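Local coordinates for protein neutral ceramidase (Pseudomonas aeruginosa, PDB 2ZWS) that hydrolyses the N-acyl linkage of ceramides to sphingosine and free fatty acid, using a bound zinc ion, and also catalyses the reverse synthesis, at residues 9-14 / 226-231; 56-61 / 196-201; 134-139 / 554-559; 205-210 / 216-221; 581-586 / 603-608. All coordinates share one frame; numbering follows the deposited sequence.

Contact 1 (9-14 / 226-231); sequences LGKADI and HWEHDV
The CA atoms of Lys11 and Glu228, the nearest pair between strand 9-13 and helix 226-231, stand 11.0 Å apart, a gap that only long side chains can bridge. These two bridge it from opposite directions. Lys11 is extended as far as chi3, where a bend (142°) turns the ammonium group toward the helix, and NZ donates to Glu228 OE2 over 2.9 Å in a hydrogen-bonded salt bridge. The nitrogen arrives from above the carboxylate plane, 39° out of it, and the methylenes follow alongside, with Lys11 CE 3.9 Å from Glu228 OE2. Glu228 OE1 is taken by Arg43, through a second salt bridge, and by the backbone N of Ala239; two basic partners would probably favour the ionised carboxylate. Lys11 also makes a cation-pi contact with Trp41. In the fold, the pair ties strand 5-13 of the large mixed sheet in the N-terminal ceramidase domain to the last turns of helix 218-231, which rests on strand 238-242 of that sheet through Trp227. A wider pi-type turn closes this helix, Val231 N making a weak 3.0 Å bond to His226 O. Within it Asp230 bridges two imidazoles: His226 ND1 donates to OD1 on its anti lone pair at 2.8 Å, and His229 ND1 reaches Asp230 OD2 at 2.7 Å, 37° above the carboxylate plane.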
# COMPACT_ATOMS: atom_id res chain seq x y z
N LEU A 9 1.18 -16.57 9.20
CA LEU A 9 1.76 -15.31 8.70
C LEU A 9 2.54 -15.58 7.46
O LEU A 9 3.37 -16.48 7.43
CB LEU A 9 2.73 -14.74 9.72
CG LEU A 9 2.22 -14.74 11.17
CD1 LEU A 9 3.33 -14.30 12.08
CD2 LEU A 9 1.03 -13.80 11.25
N GLY A 10 2.29 -14.81 6.41
CA GLY A 10 2.96 -15.02 5.12
C GLY A 10 3.32 -13.70 4.46
O GLY A 10 2.68 -12.67 4.72
N LYS A 11 4.36 -13.69 3.64
CA LYS A 11 4.75 -12.47 2.96
C LYS A 11 5.19 -12.84 1.55
O LYS A 11 5.86 -13.87 1.35
CB LYS A 11 5.88 -11.77 3.74
CG LYS A 11 6.41 -10.51 3.17
CD LYS A 11 7.43 -9.92 4.14
CE LYS A 11 8.56 -9.32 3.39
NZ LYS A 11 9.65 -8.88 4.27
N ALA A 12 4.80 -12.04 0.57
CA ALA A 12 5.21 -12.31 -0.82
C ALA A 12 5.38 -11.04 -1.62
O ALA A 12 4.77 -10.03 -1.34
CB ALA A 12 4.22 -13.22 -1.52
N ASP A 13 6.26 -11.13 -2.60
CA ASP A 13 6.72 -10.00 -3.40
C ASP A 13 5.64 -9.58 -4.41
O ASP A 13 5.13 -10.44 -5.16
CB ASP A 13 7.97 -10.51 -4.12
CG ASP A 13 8.71 -9.45 -4.93
OD1 ASP A 13 8.24 -8.29 -5.07
OD2 ASP A 13 9.82 -9.79 -5.43
N ILE A 14 5.25 -8.29 -4.39
CA ILE A 14 4.27 -7.75 -5.33
C ILE A 14 4.89 -6.59 -6.13
O ILE A 14 4.17 -5.74 -6.69
CB ILE A 14 2.99 -7.27 -4.64
CG1 ILE A 14 3.31 -6.31 -3.47
CG2 ILE A 14 2.16 -8.41 -4.14
CD1 ILE A 14 2.04 -5.63 -2.83
N HIS A 226 12.18 -2.49 9.28
CA HIS A 226 12.99 -2.36 10.49
C HIS A 226 12.61 -3.46 11.50
O HIS A 226 13.48 -4.09 12.11
CB HIS A 226 12.82 -0.96 11.08
CG HIS A 226 13.65 -0.71 12.30
ND1 HIS A 226 15.03 -0.64 12.25
CD2 HIS A 226 13.30 -0.53 13.59
CE1 HIS A 226 15.49 -0.41 13.48
NE2 HIS A 226 14.46 -0.34 14.31
N TRP A 227 11.31 -3.69 11.69
CA TRP A 227 10.90 -4.74 12.65
C TRP A 227 11.35 -6.13 12.21
O TRP A 227 11.90 -6.90 13.02
CB TRP A 227 9.38 -4.72 12.86
CG TRP A 227 8.94 -5.23 14.22
CD1 TRP A 227 9.61 -6.12 15.05
CD2 TRP A 227 7.71 -4.91 14.89
NE1 TRP A 227 8.87 -6.33 16.19
CE2 TRP A 227 7.70 -5.61 16.12
CE3 TRP A 227 6.62 -4.08 14.57
CZ2 TRP A 227 6.64 -5.50 17.03
CZ3 TRP A 227 5.57 -3.99 15.48
CH2 TRP A 227 5.59 -4.70 16.69
N GLU A 228 11.06 -6.48 10.95
CA GLU A 228 11.34 -7.82 10.43
C GLU A 228 12.84 -8.12 10.29
O GLU A 228 13.29 -9.23 10.62
CB GLU A 228 10.67 -8.00 9.08
CG GLU A 228 9.16 -7.98 9.16
CD GLU A 228 8.44 -7.85 7.81
OE1 GLU A 228 7.19 -8.05 7.81
OE2 GLU A 228 9.10 -7.55 6.78
N HIS A 229 13.59 -7.13 9.82
CA HIS A 229 14.99 -7.31 9.43
C HIS A 229 15.96 -6.88 10.53
O HIS A 229 16.97 -7.54 10.74
CB HIS A 229 15.28 -6.53 8.15
CG HIS A 229 16.68 -6.66 7.63
ND1 HIS A 229 17.68 -5.80 8.00
CD2 HIS A 229 17.23 -7.53 6.75
CE1 HIS A 229 18.80 -6.13 7.38
NE2 HIS A 229 18.55 -7.18 6.61
N ASP A 230 15.68 -5.76 11.21
CA ASP A 230 16.66 -5.21 12.17
C ASP A 230 16.36 -5.59 13.62
O ASP A 230 17.27 -5.61 14.46
CB ASP A 230 16.75 -3.67 12.07
CG ASP A 230 17.11 -3.15 10.66
OD1 ASP A 230 16.66 -2.01 10.36
OD2 ASP A 230 17.81 -3.85 9.88
N VAL A 231 15.09 -5.83 13.95
CA VAL A 231 14.66 -5.95 15.37
C VAL A 231 14.37 -7.39 15.85
O VAL A 231 15.02 -7.87 16.79
CB VAL A 231 13.47 -4.99 15.65
CG1 VAL A 231 12.89 -5.21 17.08
CG2 VAL A 231 13.91 -3.55 15.47

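Contact 2 (56-61 / 196-201). With FMT (formic acid), chain E.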
# COMPACT_ATOMS: atom_id res chain seq x y z
N LEU A 56 -10.55 -16.09 8.87
CA LEU A 56 -10.45 -14.80 8.23
C LEU A 56 -9.04 -14.64 7.68
O LEU A 56 -8.09 -15.21 8.23
CB LEU A 56 -10.69 -13.69 9.26
CG LEU A 56 -12.06 -13.69 9.95
CD1 LEU A 56 -12.03 -12.64 11.04
CD2 LEU A 56 -13.20 -13.42 8.99
N VAL A 57 -8.90 -13.86 6.62
CA VAL A 57 -7.55 -13.44 6.21
C VAL A 57 -7.54 -11.93 5.92
O VAL A 57 -8.42 -11.38 5.22
CB VAL A 57 -6.97 -14.31 5.05
CG1 VAL A 57 -7.84 -14.24 3.79
CG2 VAL A 57 -5.52 -13.93 4.75
N TYR A 58 -6.54 -11.27 6.50
CA TYR A 58 -6.28 -9.86 6.29
C TYR A 58 -4.91 -9.72 5.61
O TYR A 58 -3.94 -10.36 6.03
CB TYR A 58 -6.26 -9.13 7.65
CG TYR A 58 -5.76 -7.72 7.57
CD1 TYR A 58 -4.40 -7.42 7.77
CD2 TYR A 58 -6.64 -6.69 7.29
CE1 TYR A 58 -3.92 -6.12 7.68
CE2 TYR A 58 -6.19 -5.36 7.21
CZ TYR A 58 -4.83 -5.09 7.40
OH TYR A 58 -4.39 -3.79 7.31
N VAL A 59 -4.88 -8.99 4.49
CA VAL A 59 -3.63 -8.77 3.77
C VAL A 59 -3.35 -7.28 3.67
O VAL A 59 -4.22 -6.52 3.20
CB VAL A 59 -3.64 -9.42 2.32
CG1 VAL A 59 -2.28 -9.28 1.67
CG2 VAL A 59 -4.07 -10.91 2.35
N ASN A 60 -2.19 -6.85 4.15
CA ASN A 60 -1.80 -5.45 3.94
C ASN A 60 -0.69 -5.40 2.87
O ASN A 60 0.22 -6.23 2.88
CB ASN A 60 -1.32 -4.77 5.24
CG ASN A 60 -1.32 -3.26 5.14
OD1 ASN A 60 -2.29 -2.62 4.72
ND2 ASN A 60 -0.23 -2.68 5.60
N THR A 61 -0.82 -4.47 1.92
CA THR A 61 0.05 -4.42 0.76
C THR A 61 0.82 -3.10 0.67
O THR A 61 0.27 -2.00 0.95
CB THR A 61 -0.78 -4.61 -0.55
OG1 THR A 61 -1.72 -3.52 -0.70
CG2 THR A 61 -1.50 -6.00 -0.56
N GLY A 196 4.31 -11.99 15.06
CA GLY A 196 4.02 -10.98 14.04
C GLY A 196 3.07 -9.97 14.67
O GLY A 196 2.61 -10.15 15.82
N ALA A 197 2.75 -8.93 13.90
CA ALA A 197 1.92 -7.86 14.41
C ALA A 197 1.37 -7.02 13.28
O ALA A 197 2.01 -6.87 12.24
CB ALA A 197 2.71 -6.98 15.37
N ILE A 198 0.20 -6.45 13.52
CA ILE A 198 -0.37 -5.43 12.62
C ILE A 198 -0.53 -4.15 13.44
O ILE A 198 -1.18 -4.16 14.50
CB ILE A 198 -1.76 -5.85 12.06
CG1 ILE A 198 -1.71 -7.23 11.37
CG2 ILE A 198 -2.30 -4.73 11.13
CD1 ILE A 198 -3.10 -7.86 11.23
N SER A 199 0.08 -3.07 12.95
CA SER A 199 -0.08 -1.72 13.53
C SER A 199 -1.00 -0.87 12.64
O SER A 199 -0.83 -0.85 11.41
CB SER A 199 1.29 -1.02 13.63
OG SER A 199 1.17 0.40 13.66
N TRP A 200 -1.99 -0.20 13.24
CA TRP A 200 -2.84 0.73 12.48
C TRP A 200 -2.60 2.14 13.00
O TRP A 200 -2.75 2.41 14.21
CB TRP A 200 -4.33 0.44 12.68
CG TRP A 200 -4.82 -0.80 11.99
CD1 TRP A 200 -5.32 -0.89 10.73
CD2 TRP A 200 -4.93 -2.12 12.56
NE1 TRP A 200 -5.70 -2.18 10.45
CE2 TRP A 200 -5.49 -2.96 11.55
CE3 TRP A 200 -4.62 -2.68 13.82
CZ2 TRP A 200 -5.74 -4.32 11.76
CZ3 TRP A 200 -4.86 -4.06 14.02
CH2 TRP A 200 -5.42 -4.87 12.98
N PHE A 201 -2.21 3.03 12.10
CA PHE A 201 -1.94 4.42 12.47
C PHE A 201 -2.03 5.27 11.20
O PHE A 201 -1.47 4.88 10.18
CB PHE A 201 -0.54 4.57 13.09
CG PHE A 201 -0.16 6.00 13.34
CD1 PHE A 201 0.76 6.62 12.51
CD2 PHE A 201 -0.68 6.71 14.43
CE1 PHE A 201 1.12 7.96 12.70
CE2 PHE A 201 -0.33 8.07 14.63
CZ PHE A 201 0.58 8.69 13.78
C FMT E . 3.44 -2.51 6.03
O1 FMT E . 4.39 -2.07 5.30
O2 FMT E . 2.51 -3.34 5.80
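Tyr58 and Ile198 meet because each first torsion sends its side chain into the space between the strands: Tyr58 has CG anti to the backbone N (chi1 170°), and Ile198 has CG1 anti to the carbonyl carbon (chi1 -54°) with an extended chi2, so CD1 is carried forward to the phenol ring. The methyl meets the ring obliquely, Ile198 CD1 lying 3.7 Å from Tyr58 CD1 and 4.0 Å from Tyr58 CE1. The other branch adds a looser contact, Ile198 CG2 to Tyr58 CE1 at 4.1 Å, and also lies over one face of the Trp200 indole, 3.5 Å above the ring plane and offset toward its rim. Ile198 thus touches both aromatic side chains. Tyr58 and Trp200 run past each other in opposite directions, leaving Tyr58 OH 3.8 Å from Trp200 NE1, too far for a hydrogen bond; the phenol oxygen is instead bonded to Asn439. All three touching residues are buried, and Ala242 of strand 238-242 packs against both Tyr58 and Trp200. Two residues on from Tyr58, Asn60 ND2 donates to O2 of a formic acid molecule at 2.8 Å with an N-H...O angle of 140°, and weakly to the carbonyl of Phe241. The formic acid probably comes from the crystallisation liquor. Side chains of two non-adjacent strands, 55-61 and 194-200, thus meet, probably inside the curve of the large mixed sheet of the N-terminal ceramidase domain, with Asn60 at the inferred substrate site.

Contact 3 (134-139 / 554-559)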
# COMPACT_ATOMS: atom_id res chain seq x y z
N ILE A 134 -1.07 -15.31 0.79
CA ILE A 134 -2.11 -16.06 1.50
C ILE A 134 -1.77 -17.53 1.51
O ILE A 134 -1.92 -18.18 2.54
CB ILE A 134 -3.50 -15.79 0.85
CG1 ILE A 134 -3.92 -14.32 1.03
CG2 ILE A 134 -4.62 -16.67 1.47
CD1 ILE A 134 -5.13 -13.86 0.11
N GLU A 135 -1.28 -18.03 0.39
CA GLU A 135 -0.83 -19.43 0.31
C GLU A 135 0.26 -19.71 1.33
O GLU A 135 0.26 -20.76 2.00
CB GLU A 135 -0.32 -19.70 -1.10
CG GLU A 135 -1.44 -19.71 -2.10
CD GLU A 135 -0.94 -19.99 -3.51
OE1 GLU A 135 0.21 -19.63 -3.84
OE2 GLU A 135 -1.71 -20.57 -4.29
N ARG A 136 1.21 -18.77 1.45
CA ARG A 136 2.29 -18.93 2.41
C ARG A 136 1.77 -18.88 3.83
O ARG A 136 2.17 -19.68 4.67
CB ARG A 136 3.40 -17.91 2.20
CG ARG A 136 4.10 -18.14 0.88
CD ARG A 136 5.08 -17.03 0.54
NE ARG A 136 5.97 -17.47 -0.54
CZ ARG A 136 6.94 -16.72 -1.06
NH1 ARG A 136 7.13 -15.47 -0.64
NH2 ARG A 136 7.72 -17.21 -2.03
N ALA A 137 0.88 -17.93 4.11
CA ALA A 137 0.30 -17.81 5.43
C ALA A 137 -0.48 -19.05 5.85
O ALA A 137 -0.30 -19.54 6.95
CB ALA A 137 -0.57 -16.56 5.54
N GLN A 138 -1.34 -19.55 4.97
CA GLN A 138 -2.15 -20.71 5.33
C GLN A 138 -1.32 -21.98 5.49
O GLN A 138 -1.76 -22.89 6.21
CB GLN A 138 -3.28 -20.91 4.35
CG GLN A 138 -2.81 -21.41 3.00
CD GLN A 138 -3.91 -21.48 1.97
OE1 GLN A 138 -3.73 -22.05 0.89
NE2 GLN A 138 -5.06 -20.90 2.30
N ALA A 139 -0.14 -22.05 4.88
CA ALA A 139 0.75 -23.22 5.03
C ALA A 139 1.56 -23.15 6.34
O ALA A 139 2.29 -24.11 6.69
CB ALA A 139 1.70 -23.31 3.84
N ARG A 554 11.70 -10.16 -11.71
CA ARG A 554 12.55 -10.90 -10.78
C ARG A 554 11.85 -11.11 -9.42
O ARG A 554 12.42 -10.93 -8.35
CB ARG A 554 13.93 -10.24 -10.66
CG ARG A 554 14.63 -10.20 -12.03
CD ARG A 554 16.14 -10.10 -11.95
NE ARG A 554 16.76 -11.32 -11.42
CZ ARG A 554 16.98 -12.43 -12.12
NH1 ARG A 554 17.56 -13.46 -11.51
NH2 ARG A 554 16.62 -12.50 -13.40
N THR A 555 10.58 -11.49 -9.53
CA THR A 555 9.69 -11.71 -8.41
C THR A 555 10.30 -12.81 -7.51
O THR A 555 10.69 -13.91 -8.02
CB THR A 555 8.32 -12.11 -8.97
OG1 THR A 555 7.80 -11.06 -9.81
CG2 THR A 555 7.33 -12.46 -7.85
N GLU A 556 10.38 -12.53 -6.21
CA GLU A 556 10.97 -13.44 -5.20
C GLU A 556 12.46 -13.66 -5.40
O GLU A 556 13.08 -14.53 -4.75
CB GLU A 556 10.23 -14.78 -5.12
CG GLU A 556 8.70 -14.67 -4.82
CD GLU A 556 8.37 -14.15 -3.41
OE1 GLU A 556 9.20 -14.22 -2.48
OE2 GLU A 556 7.22 -13.76 -3.21
N LYS A 557 13.02 -12.89 -6.33
CA LYS A 557 14.46 -12.89 -6.58
C LYS A 557 15.04 -11.48 -6.45
O LYS A 557 14.48 -10.65 -5.70
CB LYS A 557 14.78 -13.56 -7.92
CG LYS A 557 14.30 -15.04 -7.97
CD LYS A 557 14.47 -15.62 -9.37
CE LYS A 557 15.88 -16.17 -9.57
NZ LYS A 557 16.09 -16.66 -10.97
N THR A 558 16.14 -11.17 -7.14
CA THR A 558 16.80 -9.90 -6.92
C THR A 558 17.60 -9.44 -8.13
O THR A 558 18.08 -10.24 -8.93
CB THR A 558 17.74 -9.98 -5.67
OG1 THR A 558 18.31 -8.70 -5.38
CG2 THR A 558 18.83 -11.07 -5.85
N PHE A 559 17.74 -8.14 -8.27
CA PHE A 559 18.64 -7.57 -9.28
C PHE A 559 20.07 -7.49 -8.80
O PHE A 559 20.98 -7.17 -9.60
CB PHE A 559 18.15 -6.18 -9.70
CG PHE A 559 16.90 -6.21 -10.53
CD1 PHE A 559 16.97 -6.53 -11.90
CD2 PHE A 559 15.64 -5.98 -9.96
CE1 PHE A 559 15.83 -6.58 -12.68
CE2 PHE A 559 14.49 -6.03 -10.75
CZ PHE A 559 14.57 -6.35 -12.11
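Arg136 and Glu556 form a salt bridge in which NH1 donates to OE1 over 3.0 Å at an N-H...O angle of 158°. The oxygen lies near the guanidinium plane, at its edge, but the nitrogen stands 44° above the carboxylate plane. The two flat groups are turned 74° against each other, which rules out the coplanar, two-pronged pairing of arginine with carboxylate. Each has a further partner: Arg136 NH1 also donates to the carbonyl of Lys11, while Glu556 OE2 takes a salt bridge from Arg132 and the backbone N of Asp13. Several donors thus fix the rotation of the carboxylate. Glu556 occupies the third position of a type II turn, with the positive phi that position requires, and Lys557 N closes the turn on Arg554 O at 2.9 Å. Behind it, Arg554 NE bonds to Thr558 O at 3.0 Å, and Arg554 CD lies 3.5 Å above one face of the Phe559 ring. Helix 120-138 packs through Ile134 on strand 55-61 and through Ala137 on strand 41-49; the 554-559 loop, from the C-terminal domain, meets that layer where Glu556 touches Ala12 of strand 5-13 and Trp41.

Contact 4 (205-210 / 216-221)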
# COMPACT_ATOMS: atom_id res chain seq x y z
N SER A 205 1.87 7.94 3.36
CA SER A 205 3.16 7.33 3.09
C SER A 205 3.81 8.03 1.89
O SER A 205 3.99 7.45 0.79
CB SER A 205 2.99 5.82 2.86
OG SER A 205 2.65 5.21 4.11
N THR A 206 4.19 9.28 2.13
CA THR A 206 4.63 10.20 1.07
C THR A 206 5.97 10.82 1.44
O THR A 206 6.31 11.90 0.97
CB THR A 206 3.61 11.35 0.90
OG1 THR A 206 3.32 11.92 2.19
CG2 THR A 206 2.30 10.86 0.29
N SER A 207 6.72 10.16 2.32
CA SER A 207 8.06 10.68 2.65
C SER A 207 8.98 10.73 1.43
O SER A 207 9.82 11.61 1.33
CB SER A 207 8.69 9.85 3.76
OG SER A 207 7.93 9.97 4.95
N MET A 208 8.86 9.74 0.53
CA MET A 208 9.56 9.78 -0.76
C MET A 208 8.68 10.61 -1.69
O MET A 208 7.50 10.29 -1.89
CB MET A 208 9.74 8.38 -1.33
CG MET A 208 10.59 7.42 -0.48
SD MET A 208 12.27 8.00 -0.13
CE MET A 208 12.94 8.17 -1.80
N THR A 209 9.25 11.69 -2.22
CA THR A 209 8.49 12.71 -2.93
C THR A 209 8.32 12.37 -4.41
O THR A 209 8.84 11.36 -4.91
CB THR A 209 9.15 14.11 -2.83
OG1 THR A 209 10.34 14.09 -3.63
CG2 THR A 209 9.48 14.47 -1.36
N ASN A 210 7.60 13.25 -5.11
CA ASN A 210 7.40 13.09 -6.56
C ASN A 210 8.67 13.27 -7.39
O ASN A 210 8.63 13.04 -8.60
CB ASN A 210 6.21 13.93 -7.11
CG ASN A 210 6.46 15.44 -7.07
OD1 ASN A 210 5.53 16.22 -7.37
ND2 ASN A 210 7.66 15.86 -6.70
N SER A 216 9.69 2.16 -3.73
CA SER A 216 9.87 2.13 -2.29
C SER A 216 8.51 1.97 -1.61
O SER A 216 7.51 2.52 -2.06
CB SER A 216 10.50 3.44 -1.80
OG SER A 216 10.48 3.52 -0.38
N PRO A 217 8.49 1.21 -0.51
CA PRO A 217 7.29 1.10 0.31
C PRO A 217 7.18 2.24 1.35
O PRO A 217 6.27 2.21 2.20
CB PRO A 217 7.49 -0.25 1.00
CG PRO A 217 9.00 -0.30 1.24
CD PRO A 217 9.58 0.36 -0.00
N ASP A 218 8.09 3.22 1.27
CA ASP A 218 7.96 4.49 2.00
C ASP A 218 7.98 4.30 3.50
O ASP A 218 8.54 3.32 3.98
CB ASP A 218 6.72 5.25 1.50
CG ASP A 218 6.84 6.77 1.68
OD1 ASP A 218 6.56 7.28 2.80
OD2 ASP A 218 7.20 7.45 0.69
N ASN A 219 7.40 5.23 4.27
CA ASN A 219 7.67 5.19 5.70
C ASN A 219 7.07 3.97 6.40
O ASN A 219 7.70 3.38 7.30
CB ASN A 219 7.34 6.52 6.39
CG ASN A 219 5.89 6.95 6.25
OD1 ASN A 219 4.98 6.21 6.61
ND2 ASN A 219 5.68 8.21 5.81
N LYS A 220 5.87 3.55 6.01
CA LYS A 220 5.28 2.34 6.62
C LYS A 220 6.05 1.10 6.23
O LYS A 220 6.26 0.21 7.04
CB LYS A 220 3.80 2.23 6.26
CG LYS A 220 2.95 3.31 7.03
CD LYS A 220 1.46 3.03 6.87
CE LYS A 220 0.63 4.00 7.77
NZ LYS A 220 0.86 3.72 9.22
N GLY A 221 6.55 1.09 5.01
CA GLY A 221 7.38 -0.02 4.56
C GLY A 221 8.70 -0.08 5.32
O GLY A 221 9.21 -1.20 5.58
O HOH W 1 6.06 7.85 -1.65
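Asp218 and Ser205 bury the most surface here, and the carboxylate of Asp218 organises the loop segment 205-210. Ser207 N donates to Asp218 OD1 at 2.9 Å on the syn lone pair, and Met208 N to Asp218 OD2 at 2.8 Å, also syn but 28° out of the plane. Consecutive backbone N-H groups thus grip both oxygens, and Asn219 N adds a third bond, to Asp218 OD1 at 2.7 Å from the anti side. Water 1 sits 2.6 Å from Asp218 OD2 and 2.8 Å from Met208 O. These donors would be expected to stabilise a charged carboxylate. The Ser205 carbonyl packs against the carboxylate without a hydrogen bond, both being acceptors, and Ser205 OG, hydrogen-bonded to the carbonyl of Thr96, packs 3.5 Å from Lys220 CG. Asn219, whose CG is tucked between backbone N and carbonyl carbon (chi1 59°), reaches back so that ND2 donates to Ser207 OG at 3.0 Å, almost straight (178°) and in the amide plane. Met208 CB and CG run alongside Asp218 OD2. Ser216 OG accepts from Asp218 N at 2.9 Å, an ST turn leading into helix 218-231, and segment 205-210 directly follows the zinc ligand His204.

Contact 5 (581-586 / 603-608). With MG (magnesium ion), chain C.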
# COMPACT_ATOMS: atom_id res chain seq x y z
N ASP A 581 16.92 -4.68 0.54
CA ASP A 581 17.44 -4.07 1.76
C ASP A 581 17.54 -2.54 1.70
O ASP A 581 17.85 -1.97 0.65
CB ASP A 581 18.76 -4.72 2.13
CG ASP A 581 18.54 -6.15 2.58
OD1 ASP A 581 17.76 -6.34 3.55
OD2 ASP A 581 19.10 -7.08 1.95
N TRP A 582 17.30 -1.88 2.83
CA TRP A 582 17.44 -0.42 2.92
C TRP A 582 18.81 0.08 2.47
O TRP A 582 18.89 1.14 1.84
CB TRP A 582 17.20 0.02 4.38
CG TRP A 582 17.34 1.47 4.57
CD1 TRP A 582 18.44 2.13 5.05
CD2 TRP A 582 16.34 2.47 4.31
NE1 TRP A 582 18.18 3.48 5.08
CE2 TRP A 582 16.91 3.72 4.64
CE3 TRP A 582 15.02 2.43 3.82
CZ2 TRP A 582 16.23 4.92 4.49
CZ3 TRP A 582 14.32 3.66 3.68
CH2 TRP A 582 14.94 4.87 4.01
N ASP A 583 19.87 -0.68 2.77
CA ASP A 583 21.25 -0.24 2.53
C ASP A 583 21.66 -0.33 1.06
O ASP A 583 22.74 0.14 0.71
CB ASP A 583 22.27 -1.02 3.36
CG ASP A 583 22.12 -0.78 4.83
OD1 ASP A 583 21.69 0.33 5.22
OD2 ASP A 583 22.46 -1.71 5.59
N THR A 584 20.83 -0.95 0.22
CA THR A 584 21.16 -1.11 -1.21
C THR A 584 20.21 -0.32 -2.11
O THR A 584 19.04 -0.10 -1.75
CB THR A 584 21.16 -2.59 -1.68
OG1 THR A 584 19.83 -3.12 -1.55
CG2 THR A 584 22.10 -3.40 -0.85
N GLN A 585 20.72 0.11 -3.27
CA GLN A 585 19.88 0.67 -4.32
C GLN A 585 20.25 0.08 -5.65
O GLN A 585 21.41 -0.25 -5.89
CB GLN A 585 20.02 2.19 -4.36
CG GLN A 585 19.61 2.86 -3.02
CD GLN A 585 19.64 4.40 -3.02
OE1 GLN A 585 19.37 5.01 -1.98
NE2 GLN A 585 19.97 5.01 -4.12
N TYR A 586 19.24 -0.04 -6.51
CA TYR A 586 19.37 -0.49 -7.90
C TYR A 586 18.77 0.59 -8.78
O TYR A 586 17.63 0.99 -8.57
CB TYR A 586 18.62 -1.82 -8.11
CG TYR A 586 18.27 -2.11 -9.56
CD1 TYR A 586 19.24 -2.59 -10.45
CD2 TYR A 586 16.95 -1.92 -10.04
CE1 TYR A 586 18.91 -2.88 -11.78
CE2 TYR A 586 16.63 -2.18 -11.39
CZ TYR A 586 17.61 -2.68 -12.24
OH TYR A 586 17.27 -2.92 -13.55
N SER A 603 25.38 1.08 0.99
CA SER A 603 25.86 1.88 2.10
C SER A 603 26.16 0.93 3.25
O SER A 603 25.26 0.31 3.80
CB SER A 603 24.80 2.91 2.47
OG SER A 603 24.58 3.80 1.38
N ILE A 604 27.45 0.80 3.59
CA ILE A 604 27.91 -0.24 4.52
C ILE A 604 27.52 0.15 5.94
O ILE A 604 28.02 1.14 6.46
CB ILE A 604 29.46 -0.43 4.42
CG1 ILE A 604 29.89 -0.78 3.00
CG2 ILE A 604 29.93 -1.51 5.39
CD1 ILE A 604 31.33 -0.40 2.69
N PRO A 605 26.57 -0.61 6.55
CA PRO A 605 26.04 -0.21 7.85
C PRO A 605 26.92 -0.61 9.04
O PRO A 605 27.72 -1.52 8.91
CB PRO A 605 24.71 -0.97 7.91
CG PRO A 605 25.01 -2.25 7.22
CD PRO A 605 25.92 -1.84 6.05
N PRO A 606 26.73 0.05 10.20
CA PRO A 606 27.39 -0.39 11.44
C PRO A 606 27.13 -1.86 11.68
O PRO A 606 26.01 -2.34 11.46
CB PRO A 606 26.71 0.45 12.51
CG PRO A 606 26.29 1.69 11.80
CD PRO A 606 25.91 1.26 10.41
N GLY A 607 28.17 -2.58 12.10
CA GLY A 607 28.02 -4.00 12.38
C GLY A 607 28.39 -4.95 11.27
O GLY A 607 28.32 -6.16 11.47
N THR A 608 28.79 -4.45 10.09
CA THR A 608 29.24 -5.33 9.01
C THR A 608 30.61 -5.89 9.35
O THR A 608 31.49 -5.14 9.79
CB THR A 608 29.36 -4.56 7.68
OG1 THR A 608 30.02 -3.31 7.93
CG2 THR A 608 28.00 -4.27 7.11
MG MG C . 17.65 -1.93 -1.65
O HOH W 2 22.97 2.40 -1.20
O HOH W 3 17.77 -2.13 -4.18
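Asp583 reaches across to Ser603 and Pro605. Asp583 CB lies 3.3 Å from Ser603 O. With CG anti to the carbonyl carbon (chi1 -66°), the carboxylate carries on over the same peptide, Asp583 CG being 3.5 Å from Ser603 O, and ends obliquely beside the Pro605 ring. Asp583 OD1 comes no closer than 3.8 Å, to Ser603 O. Asp583 OD2 touches Pro605 CG at 3.1 Å and Pro605 CB at 3.3 Å, a tight approach to ring methylenes, and is hydrogen-bonded to a glycerol, probably of the crystallisation liquor. The backbone supplies the direct polar link: Ser603 N donates to Asp583 O at 2.8 Å, nearly straight (167°) and in the carbonyl plane. Water 2 also donates to that oxygen and is weakly bonded to Ser603 OG. Two residues further along each strand, Gln585 pairs with Ser601, so the bond lies at the open end of the antiparallel pair 584-591 and 595-603. The 581-584 type I turn also holds the magnesium ion, through Asp581 O and both oxygens of Thr584, with Thr584 O at 2.3 Å and OG1 at 2.5 Å from the metal; placing OG1 between the backbone N and the carbonyl carbon (chi1 64°) lets this residue chelate. Water 3 and the His37 carbonyl also bind, and Asp579 belongs to the site, which joins the C-terminal beta-sandwich to the N-terminal domain.

Overall arrangement
Contacts 1, 2 and 4 lie wholly in the N-terminal ceramidase domain, contact 5 in the C-terminal one, and contact 3 joins the two. Contacts 1 and 2 both use the large mixed sheet, their centres about 12 Å apart, and contacts 1 and 4 use opposite ends of helix 218-231. Contact 3, about 11 Å from contact 1 between centres, adjoins strand 5-13. Along the chain, contacts 2 and 4 fall in series between the segments of contact 1, and contact 3 crosses contact 1. Contact 5 comes last, about 27 Å from contact 2 between centres; Phe559 and Tyr586 pack it on contact 3 within the C-terminal domain. Contact 3, Asp13 with Glu556, and His229 with Asp581 bind the domain interface.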